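Local coordinates for MaoC-like dehydratase (Rhodospirillum rubrum, PDB 3EXZ), which probably acts as a dehydratase of the MaoC-like hot-dog family, whose members typically add water to, or remove it from, acyl thioesters, at residues V119-D124 / A138-F143; G11-S16 / E101-A106. One frame throughout, in Å; residues are numbered along the deposited sequence.

Interaction 1 (V119-D124 / A138-F143); sequences VTCQSD and AKVVVF
A138 pairs with C121 at the start of this contact, in the beta hairpin of strands 116-126 and 132-143, part of the antiparallel hot-dog sheet. The pair is closed in both directions: A138 N reaches C121 O at 2.8 Å, and C121 N reaches A138 O at 2.7 Å. A138 O also receives a CA-H...O contact from T120, whose CA is 3.3 Å away. K139 comes next, in a non-hydrogen-bonded pair with T120. The two side chains run alongside each other on the more solvent-open face, and a bend at the last torsion of the lysine (chi4 -49°) turns NZ back to 3.5 Å from T120 OG1. V140 returns to the buried face and forms the second hydrogen-bonded pair, with V119. Here V140 N donates to V119 O almost straight, at 174°, while V119 N meets V140 O in the carbonyl plane. V140 CG2 lies 4.3 Å from C121 SG, so the side chains of two neighbouring pairs also touch diagonally. V142 lies beyond the last bridge, yet its CB is directed toward the partner strand; the N-to-C directions of the two segments differ by 134°. V142 CG2 meets V119 CG2 at 3.6 Å, methyl against methyl.

Interaction 2 (G11-S16 / E101-A106); sequences GDRFDS and ETTVLA
F14 brings the edge of its ring to V104, the CG2 methyl lying close to the ring plane and 4.2 Å from F14 CE2. F14 CG stands beside the backbone N (chi1 -63°), which sets the ring edge against that valine. The same methyl is touched by D12, whose CB is 3.9 Å from V104 CG2, so one valine branch fills the angle between two side chains of the 11-16 segment. The backbone evidence for an antiparallel pairing is clear. F14 N donates to T102 O at 2.8 Å, and T102 N returns a bond to F14 O. A water lies near F14 O and T102 OG1, though its short distance to the hydroxyl makes a bridge doubtful; T102 OG1 is hydrogen-bonded to S123 OG. Toward the start of the segment V104 N reaches D12 O at 3.0 Å, and G11 N reaches V104 O at 2.8 Å. G11 has backbone angles (phi 102°) at which a CB would press on the preceding carbonyl, which accounts for the glycine. On the more exposed face, R13 lies beside T103, and D15 lies beside E101. D15 OD2 rests 3.1 Å from E101 CG, with the two carboxylate planes turned 54° apart and D15 OD1 4.0 Å from E101 OE2, two like charges close together; H99 bonds E101 OE2, which would tend to offset that repulsion. With an alanine in place of E101, the D15 carboxylate would probably lose the methylene it rests on and H99 its acceptor. The pairing attaches 13-20, outermost within this chain, to strand 97-109 of the antiparallel hot-dog sheet, which strand 116-126 flanks across its other edge. Helix 57-72 packs on T102 through L68, and F14 also touches L3 and P74.

In the fold
Interaction 1 and interaction 2 are two strand pairings of one antiparallel sheet, their centres about 9 Å apart, separated by the pairing of 97-109 with 116-126. Across that seam Q122 N probably bonds T103 O, T120 O probably accepts from L105 N, and V119 CG1 packs on V104 CG1 at 3.6 Å. Interaction 1 lies inside the sheet and is local in sequence; four of its seven touching residues are buried, and its buried face is mostly aliphatic. Interaction 2 joins strands far apart in the chain at an outermost strand. Only two of its nine touching residues are buried, and its chemistry is correspondingly mixed: an aromatic edge against a valine, and neighbouring carboxylates.

Interaction 1 (V119-D124 / A138-F143)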
loop_
_atom_site.group_PDB
_atom_site.type_symbol
_atom_site.label_atom_id
_atom_site.label_comp_id
_atom_site.label_asym_id
_atom_site.label_seq_id
_atom_site.Cartn_x
_atom_site.Cartn_y
_atom_site.Cartn_z
ATOM N N VAL A 119 -11.265 -14.350 2.684
ATOM C CA VAL A 119 -11.846 -13.640 3.813
ATOM C C VAL A 119 -11.657 -12.143 3.633
ATOM O O VAL A 119 -10.528 -11.665 3.486
ATOM C CB VAL A 119 -11.181 -14.074 5.158
ATOM C CG1 VAL A 119 -11.870 -13.389 6.340
ATOM C CG2 VAL A 119 -11.242 -15.595 5.308
ATOM N N THR A 120 -12.766 -11.412 3.632
ATOM C CA THR A 120 -12.728 -9.967 3.486
ATOM C C THR A 120 -12.503 -9.331 4.857
ATOM O O THR A 120 -13.368 -9.381 5.732
ATOM C CB THR A 120 -14.045 -9.430 2.880
ATOM O OG1 THR A 120 -14.236 -9.997 1.577
ATOM C CG2 THR A 120 -13.991 -7.921 2.751
ATOM N N CYS A 121 -11.331 -8.732 5.037
ATOM C CA CYS A 121 -10.984 -8.093 6.300
ATOM C C CYS A 121 -10.881 -6.594 6.144
ATOM O O CYS A 121 -10.139 -6.100 5.292
ATOM C CB CYS A 121 -9.644 -8.615 6.820
ATOM S SG CYS A 121 -9.590 -10.394 7.029
ATOM N N GLN A 122 -11.628 -5.871 6.967
ATOM C CA GLN A 122 -11.588 -4.420 6.926
ATOM C C GLN A 122 -10.782 -3.909 8.110
ATOM O O GLN A 122 -11.231 -3.970 9.253
ATOM C CB GLN A 122 -12.999 -3.834 6.969
ATOM C CG GLN A 122 -13.024 -2.327 6.863
ATOM C CD GLN A 122 -14.412 -1.776 6.625
ATOM O OE1 GLN A 122 -14.880 -1.696 5.483
ATOM N NE2 GLN A 122 -15.091 -1.409 7.704
ATOM N N SER A 123 -9.581 -3.420 7.829
ATOM C CA SER A 123 -8.714 -2.887 8.868
ATOM C C SER A 123 -8.729 -1.362 8.875
ATOM O O SER A 123 -8.459 -0.719 7.859
ATOM C CB SER A 123 -7.278 -3.365 8.663
ATOM O OG SER A 123 -7.222 -4.779 8.608
ATOM N N ASP A 124 -9.066 -0.789 10.026
ATOM C CA ASP A 124 -9.075 0.655 10.194
ATOM C C ASP A 124 -7.910 1.003 11.117
ATOM O O ASP A 124 -7.831 0.523 12.253
ATOM C CB ASP A 124 -10.395 1.135 10.811
ATOM C CG ASP A 124 -11.537 1.176 9.804
ATOM O OD1 ASP A 124 -12.668 1.517 10.211
ATOM O OD2 ASP A 124 -11.309 0.881 8.611
ATOM N N ALA A 138 -9.363 -5.520 2.695
ATOM C CA ALA A 138 -8.567 -6.515 1.995
ATOM C C ALA A 138 -9.190 -7.886 1.850
ATOM O O ALA A 138 -10.017 -8.288 2.663
ATOM C CB ALA A 138 -7.195 -6.660 2.725
ATOM N N LYS A 139 -8.807 -8.592 0.793
ATOM C CA LYS A 139 -9.264 -9.962 0.607
ATOM C C LYS A 139 -8.013 -10.809 0.888
ATOM O O LYS A 139 -6.991 -10.699 0.202
ATOM C CB LYS A 139 -9.772 -10.200 -0.810
ATOM C CG LYS A 139 -11.071 -9.468 -1.108
ATOM C CD LYS A 139 -11.417 -9.550 -2.585
ATOM C CE LYS A 139 -12.826 -9.031 -2.853
ATOM N NZ LYS A 139 -13.829 -9.633 -1.920
ATOM N N VAL A 140 -8.106 -11.650 1.911
ATOM C CA VAL A 140 -7.002 -12.494 2.336
ATOM C C VAL A 140 -7.341 -13.955 2.053
ATOM O O VAL A 140 -8.512 -14.342 2.080
ATOM C CB VAL A 140 -6.730 -12.251 3.857
ATOM C CG1 VAL A 140 -5.555 -13.068 4.338
ATOM C CG2 VAL A 140 -6.467 -10.773 4.091
ATOM N N VAL A 141 -6.319 -14.750 1.748
ATOM C CA VAL A 141 -6.509 -16.167 1.467
ATOM C C VAL A 141 -6.239 -16.941 2.749
ATOM O O VAL A 141 -5.112 -16.961 3.255
ATOM C CB VAL A 141 -5.544 -16.678 0.371
ATOM C CG1 VAL A 141 -5.974 -18.069 -0.079
ATOM C CG2 VAL A 141 -5.526 -15.711 -0.803
ATOM N N VAL A 142 -7.280 -17.577 3.269
ATOM C CA VAL A 142 -7.163 -18.344 4.495
ATOM C C VAL A 142 -7.543 -19.814 4.340
ATOM O O VAL A 142 -8.660 -20.144 3.928
ATOM C CB VAL A 142 -8.051 -17.746 5.615
ATOM C CG1 VAL A 142 -7.815 -18.497 6.916
ATOM C CG2 VAL A 142 -7.756 -16.261 5.789
ATOM N N PHE A 143 -6.600 -20.686 4.670
ATOM C CA PHE A 143 -6.810 -22.129 4.610
ATOM C C PHE A 143 -7.257 -22.669 5.980
ATOM O O PHE A 143 -7.012 -22.049 7.018
ATOM C CB PHE A 143 -5.499 -22.838 4.240
ATOM C CG PHE A 143 -5.042 -22.582 2.836
ATOM C CD1 PHE A 143 -5.253 -23.528 1.839
ATOM C CD2 PHE A 143 -4.383 -21.404 2.509
ATOM C CE1 PHE A 143 -4.833 -23.291 0.529
ATOM C CE2 PHE A 143 -3.961 -21.158 1.203
ATOM C CZ PHE A 143 -4.178 -22.108 0.216
#

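Interaction 2 (G11-S16 / E101-A106)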
loop_
_atom_site.group_PDB
_atom_site.type_symbol
_atom_site.label_atom_id
_atom_site.label_comp_id
_atom_site.label_asym_id
_atom_site.label_seq_id
_atom_site.Cartn_x
_atom_site.Cartn_y
_atom_site.Cartn_z
ATOM N N GLY A 11 -18.070 -10.757 11.343
ATOM C CA GLY A 11 -18.305 -9.923 12.508
ATOM C C GLY A 11 -17.175 -9.966 13.522
ATOM O O GLY A 11 -17.134 -9.160 14.453
ATOM N N ASP A 12 -16.257 -10.913 13.359
ATOM C CA ASP A 12 -15.140 -11.015 14.294
ATOM C C ASP A 12 -14.272 -9.768 14.259
ATOM O O ASP A 12 -13.914 -9.271 13.193
ATOM C CB ASP A 12 -14.284 -12.252 13.998
ATOM C CG ASP A 12 -14.914 -13.529 14.511
ATOM O OD1 ASP A 12 -15.715 -13.445 15.473
ATOM O OD2 ASP A 12 -14.597 -14.612 13.975
ATOM N N ARG A 13 -13.939 -9.267 15.442
ATOM C CA ARG A 13 -13.122 -8.076 15.572
ATOM C C ARG A 13 -11.772 -8.415 16.196
ATOM O O ARG A 13 -11.695 -9.200 17.140
ATOM C CB ARG A 13 -13.861 -7.040 16.427
ATOM C CG ARG A 13 -15.104 -6.444 15.772
ATOM C CD ARG A 13 -15.932 -5.649 16.782
ATOM N NE ARG A 13 -17.226 -5.220 16.249
ATOM C CZ ARG A 13 -18.332 -5.965 16.244
ATOM N NH1 ARG A 13 -18.321 -7.191 16.751
ATOM N NH2 ARG A 13 -19.452 -5.483 15.720
ATOM N N PHE A 14 -10.712 -7.832 15.640
ATOM C CA PHE A 14 -9.347 -8.038 16.126
ATOM C C PHE A 14 -8.661 -6.699 16.350
ATOM O O PHE A 14 -8.888 -5.734 15.616
ATOM C CB PHE A 14 -8.531 -8.851 15.123
ATOM C CG PHE A 14 -9.052 -10.230 14.911
ATOM C CD1 PHE A 14 -8.728 -11.257 15.795
ATOM C CD2 PHE A 14 -9.944 -10.486 13.883
ATOM C CE1 PHE A 14 -9.299 -12.516 15.658
ATOM C CE2 PHE A 14 -10.522 -11.744 13.740
ATOM C CZ PHE A 14 -10.198 -12.758 14.629
ATOM N N ASP A 15 -7.798 -6.655 17.355
ATOM C CA ASP A 15 -7.104 -5.435 17.686
ATOM C C ASP A 15 -5.621 -5.616 17.818
ATOM O O ASP A 15 -5.158 -6.582 18.415
ATOM C CB ASP A 15 -7.700 -4.847 18.950
ATOM C CG ASP A 15 -8.430 -3.572 18.669
ATOM O OD1 ASP A 15 -7.782 -2.503 18.724
ATOM O OD2 ASP A 15 -9.640 -3.637 18.365
ATOM N N SER A 16 -4.866 -4.684 17.256
ATOM C CA SER A 16 -3.417 -4.770 17.305
ATOM C C SER A 16 -2.854 -3.985 18.483
ATOM O O SER A 16 -3.579 -3.258 19.169
ATOM C CB SER A 16 -2.812 -4.168 16.025
ATOM O OG SER A 16 -2.762 -2.742 16.089
ATOM N N GLU A 101 -7.759 -1.792 14.037
ATOM C CA GLU A 101 -8.975 -2.532 14.398
ATOM C C GLU A 101 -9.511 -3.246 13.134
ATOM O O GLU A 101 -9.978 -2.606 12.188
ATOM C CB GLU A 101 -10.037 -1.592 14.980
ATOM C CG GLU A 101 -9.792 -1.268 16.447
ATOM C CD GLU A 101 -10.750 -0.222 16.994
ATOM O OE1 GLU A 101 -11.830 -0.026 16.387
ATOM O OE2 GLU A 101 -10.418 0.402 18.032
ATOM N N THR A 102 -9.453 -4.575 13.124
ATOM C CA THR A 102 -9.885 -5.345 11.960
ATOM C C THR A 102 -11.198 -6.102 12.149
ATOM O O THR A 102 -11.423 -6.716 13.190
ATOM C CB THR A 102 -8.755 -6.344 11.534
ATOM O OG1 THR A 102 -7.519 -5.630 11.389
ATOM C CG2 THR A 102 -9.086 -7.018 10.194
ATOM N N THR A 103 -12.064 -6.034 11.141
ATOM C CA THR A 103 -13.353 -6.728 11.187
ATOM C C THR A 103 -13.520 -7.644 9.975
ATOM O O THR A 103 -13.229 -7.239 8.848
ATOM C CB THR A 103 -14.557 -5.735 11.168
ATOM O OG1 THR A 103 -14.427 -4.787 12.233
ATOM C CG2 THR A 103 -15.895 -6.490 11.321
ATOM N N VAL A 104 -13.953 -8.883 10.215
ATOM C CA VAL A 104 -14.222 -9.841 9.137
ATOM C C VAL A 104 -15.625 -9.466 8.605
ATOM O O VAL A 104 -16.618 -9.498 9.341
ATOM C CB VAL A 104 -14.245 -11.296 9.653
ATOM C CG1 VAL A 104 -14.476 -12.256 8.485
ATOM C CG2 VAL A 104 -12.927 -11.613 10.351
ATOM N N LEU A 105 -15.697 -9.115 7.324
ATOM C CA LEU A 105 -16.945 -8.697 6.692
ATOM C C LEU A 105 -17.620 -9.817 5.929
ATOM O O LEU A 105 -18.837 -9.803 5.737
ATOM C CB LEU A 105 -16.688 -7.528 5.725
ATOM C CG LEU A 105 -16.130 -6.203 6.268
ATOM C CD1 LEU A 105 -16.287 -5.106 5.211
ATOM C CD2 LEU A 105 -16.878 -5.817 7.540
ATOM N N ALA A 106 -16.816 -10.777 5.490
ATOM C CA ALA A 106 -17.324 -11.906 4.728
ATOM C C ALA A 106 -16.292 -13.029 4.590
ATOM O O ALA A 106 -15.083 -12.780 4.608
ATOM C CB ALA A 106 -17.757 -11.427 3.322
HETATM O O HOH W 1 -6.448 -5.551 13.690
#